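PDB 3BIL: probable LacI-family transcriptional regulator from Corynebacterium glutamicum ATCC 13032, which is of unconfirmed function but, as a member of the LacI family, probably binds cis-regulatory DNA and controls transcription. Local coordinates for residues 288-293 / 327-332. Residues are numbered along the deposited sequence; the frame is centred on the assembly and turned at random.
Sequences PLTVID and LIHRES
Thr-290 meets Arg-330 where the two segments leave regular strand pairing and side-chain hydroxyls join the bonding. With chi1 at -58°, the hydroxyl of Thr-290 lies beside its own backbone N and the methyl anti to it; OG1 accepts the amide of Arg-330 (N to OG1 3.1 Å), while CG2 lies 3.6 Å from CD1 of Leu-327. The backbone N of Thr-290 donates in turn to the hydroxyl of Ser-332, 2.7 Å from N to OG. That OG is also hydrogen-bonded to Val-273 O, linking this turn to strand 272-276. A main-chain bond still follows, Glu-331 N to Pro-288 O at 3.0 Å, its donor above the carbonyl plane. Regular pairs are Ile-292/Leu-327 and the hydrogen-bonded Val-291/Ile-328: Ile-328 N reaches Val-291 O at 3.0 Å, almost in line with the carbonyl bond, whereas the return bond from Val-291 N is weak. Strand 322-328 here runs antiparallel to 291-293 in the sheet of one of the two lobes of the periplasmic-binding-protein-like fold of LacI regulators, where 291-293 also runs beside the parallel strand 272-276. Leu-327 and Ile-292 project from one face of this sheet, CD1 to CG1 4.0 Å, and both pack against helix 169-181. Val-291 and Ile-328 occupy the other face, where CG1 of Ile-328 also rests on CB of Asp-293, at 3.8 Å; OD1 of Asp-293 is hydrogen-bonded to the backbone N of Asn-295. On the same face as Val-291, Arg-330 extends from CG to NE across the Leu-289 carbonyl, and its NH1 makes a weak bond to that oxygen, with an N-H...O angle of only 126°. Its CD presses on CB of Pro-288 at 3.5 Å, and the proline itself packs against His-261 of the second subunit.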
loop_
_atom_site.group_PDB
_atom_site.type_symbol
_atom_site.label_atom_id
_atom_site.label_comp_id
_atom_site.label_asym_id
_atom_site.label_seq_id
_atom_site.Cartn_x
_atom_site.Cartn_y
_atom_site.Cartn_z
ATOM N N PRO A 288 10.041 -17.067 -2.236
ATOM C CA PRO A 288 8.891 -16.290 -2.644
ATOM C C PRO A 288 7.584 -17.032 -2.363
ATOM O O PRO A 288 7.586 -18.260 -2.257
ATOM C CB PRO A 288 9.143 -16.084 -4.138
ATOM C CG PRO A 288 10.669 -16.126 -4.232
ATOM C CD PRO A 288 11.003 -17.254 -3.335
ATOM N N LEU A 289 6.491 -16.282 -2.229
ATOM C CA LEU A 289 5.250 -16.843 -1.784
ATOM C C LEU A 289 4.365 -17.280 -2.926
ATOM O O LEU A 289 4.008 -16.480 -3.765
ATOM C CB LEU A 289 4.476 -15.827 -0.955
ATOM C CG LEU A 289 4.275 -16.002 0.525
ATOM C CD1 LEU A 289 5.613 -15.954 1.262
ATOM C CD2 LEU A 289 3.394 -14.861 0.926
ATOM N N THR A 290 3.963 -18.543 -2.916
ATOM C CA THR A 290 2.858 -18.945 -3.721
ATOM C C THR A 290 1.627 -18.107 -3.293
ATOM O O THR A 290 1.297 -18.022 -2.135
ATOM C CB THR A 290 2.663 -20.444 -3.581
ATOM O OG1 THR A 290 3.876 -21.122 -3.971
ATOM C CG2 THR A 290 1.510 -20.927 -4.464
ATOM N N VAL A 291 0.938 -17.495 -4.233
ATOM C CA VAL A 291 -0.208 -16.668 -3.905
ATOM C C VAL A 291 -1.290 -16.848 -4.960
ATOM O O VAL A 291 -1.041 -17.346 -6.070
ATOM C CB VAL A 291 0.125 -15.135 -3.878
ATOM C CG1 VAL A 291 1.054 -14.733 -2.658
ATOM C CG2 VAL A 291 0.717 -14.640 -5.211
ATOM N N ILE A 292 -2.493 -16.417 -4.594
ATOM C CA ILE A 292 -3.620 -16.415 -5.466
ATOM C C ILE A 292 -3.791 -15.014 -6.006
ATOM O O ILE A 292 -3.986 -14.065 -5.267
ATOM C CB ILE A 292 -4.868 -16.974 -4.751
ATOM C CG1 ILE A 292 -4.669 -18.487 -4.526
ATOM C CG2 ILE A 292 -6.129 -16.718 -5.581
ATOM C CD1 ILE A 292 -5.773 -19.127 -3.697
ATOM N N ASP A 293 -3.653 -14.877 -7.311
ATOM C CA ASP A 293 -3.766 -13.581 -7.922
ATOM C C ASP A 293 -5.212 -13.385 -8.377
ATOM O O ASP A 293 -5.845 -14.293 -8.889
ATOM C CB ASP A 293 -2.747 -13.456 -9.071
ATOM C CG ASP A 293 -3.004 -12.247 -9.996
ATOM O OD1 ASP A 293 -3.755 -11.329 -9.642
ATOM O OD2 ASP A 293 -2.450 -12.204 -11.102
ATOM N N LEU A 327 -3.527 -19.191 -9.616
ATOM C CA LEU A 327 -2.412 -19.529 -8.719
ATOM C C LEU A 327 -1.018 -19.257 -9.359
ATOM O O LEU A 327 -0.646 -19.908 -10.330
ATOM C CB LEU A 327 -2.507 -20.999 -8.316
ATOM C CG LEU A 327 -1.488 -21.484 -7.293
ATOM C CD1 LEU A 327 -1.843 -20.958 -5.904
ATOM C CD2 LEU A 327 -1.511 -22.999 -7.246
ATOM N N ILE A 328 -0.262 -18.308 -8.795
ATOM C CA ILE A 328 1.110 -18.058 -9.130
ATOM C C ILE A 328 1.985 -18.999 -8.272
ATOM O O ILE A 328 2.140 -18.793 -7.071
ATOM C CB ILE A 328 1.478 -16.560 -8.853
ATOM C CG1 ILE A 328 0.383 -15.595 -9.317
ATOM C CG2 ILE A 328 2.819 -16.166 -9.470
ATOM C CD1 ILE A 328 -0.061 -15.704 -10.762
ATOM N N HIS A 329 2.550 -20.017 -8.884
ATOM C CA HIS A 329 3.386 -20.971 -8.164
ATOM C C HIS A 329 4.776 -20.390 -7.964
ATOM O O HIS A 329 5.490 -20.074 -8.924
ATOM C CB HIS A 329 3.447 -22.327 -8.897
ATOM C CG HIS A 329 3.893 -23.475 -8.034
ATOM N ND1 HIS A 329 3.701 -24.792 -8.393
ATOM C CD2 HIS A 329 4.538 -23.499 -6.842
ATOM C CE1 HIS A 329 4.205 -25.575 -7.460
ATOM N NE2 HIS A 329 4.720 -24.816 -6.509
ATOM N N ARG A 330 5.132 -20.216 -6.691
ATOM C CA ARG A 330 6.456 -19.739 -6.346
ATOM C C ARG A 330 7.149 -20.775 -5.483
ATOM O O ARG A 330 7.180 -21.939 -5.881
ATOM C CB ARG A 330 6.410 -18.401 -5.701
ATOM C CG ARG A 330 5.735 -17.361 -6.573
ATOM C CD ARG A 330 6.355 -15.994 -6.245
ATOM N NE ARG A 330 5.688 -14.920 -6.963
ATOM C CZ ARG A 330 4.827 -14.073 -6.448
ATOM N NH1 ARG A 330 4.520 -14.116 -5.157
ATOM N NH2 ARG A 330 4.295 -13.151 -7.227
ATOM N N GLU A 331 7.702 -20.405 -4.328
ATOM C CA GLU A 331 8.442 -21.413 -3.547
ATOM C C GLU A 331 8.099 -21.626 -2.048
ATOM O O GLU A 331 8.967 -22.026 -1.269
ATOM C CB GLU A 331 9.943 -21.208 -3.724
ATOM C CG GLU A 331 10.547 -22.035 -4.869
ATOM C CD GLU A 331 10.825 -21.225 -6.147
ATOM O OE1 GLU A 331 10.599 -21.782 -7.260
ATOM O OE2 GLU A 331 11.277 -20.050 -6.030
ATOM N N SER A 332 6.846 -21.402 -1.647
ATOM C CA SER A 332 6.479 -21.481 -0.226
ATOM C C SER A 332 5.724 -22.769 0.218
ATOM O O SER A 332 5.092 -22.786 1.279
ATOM C CB SER A 332 5.702 -20.231 0.165
ATOM O OG SER A 332 4.632 -19.953 -0.717
#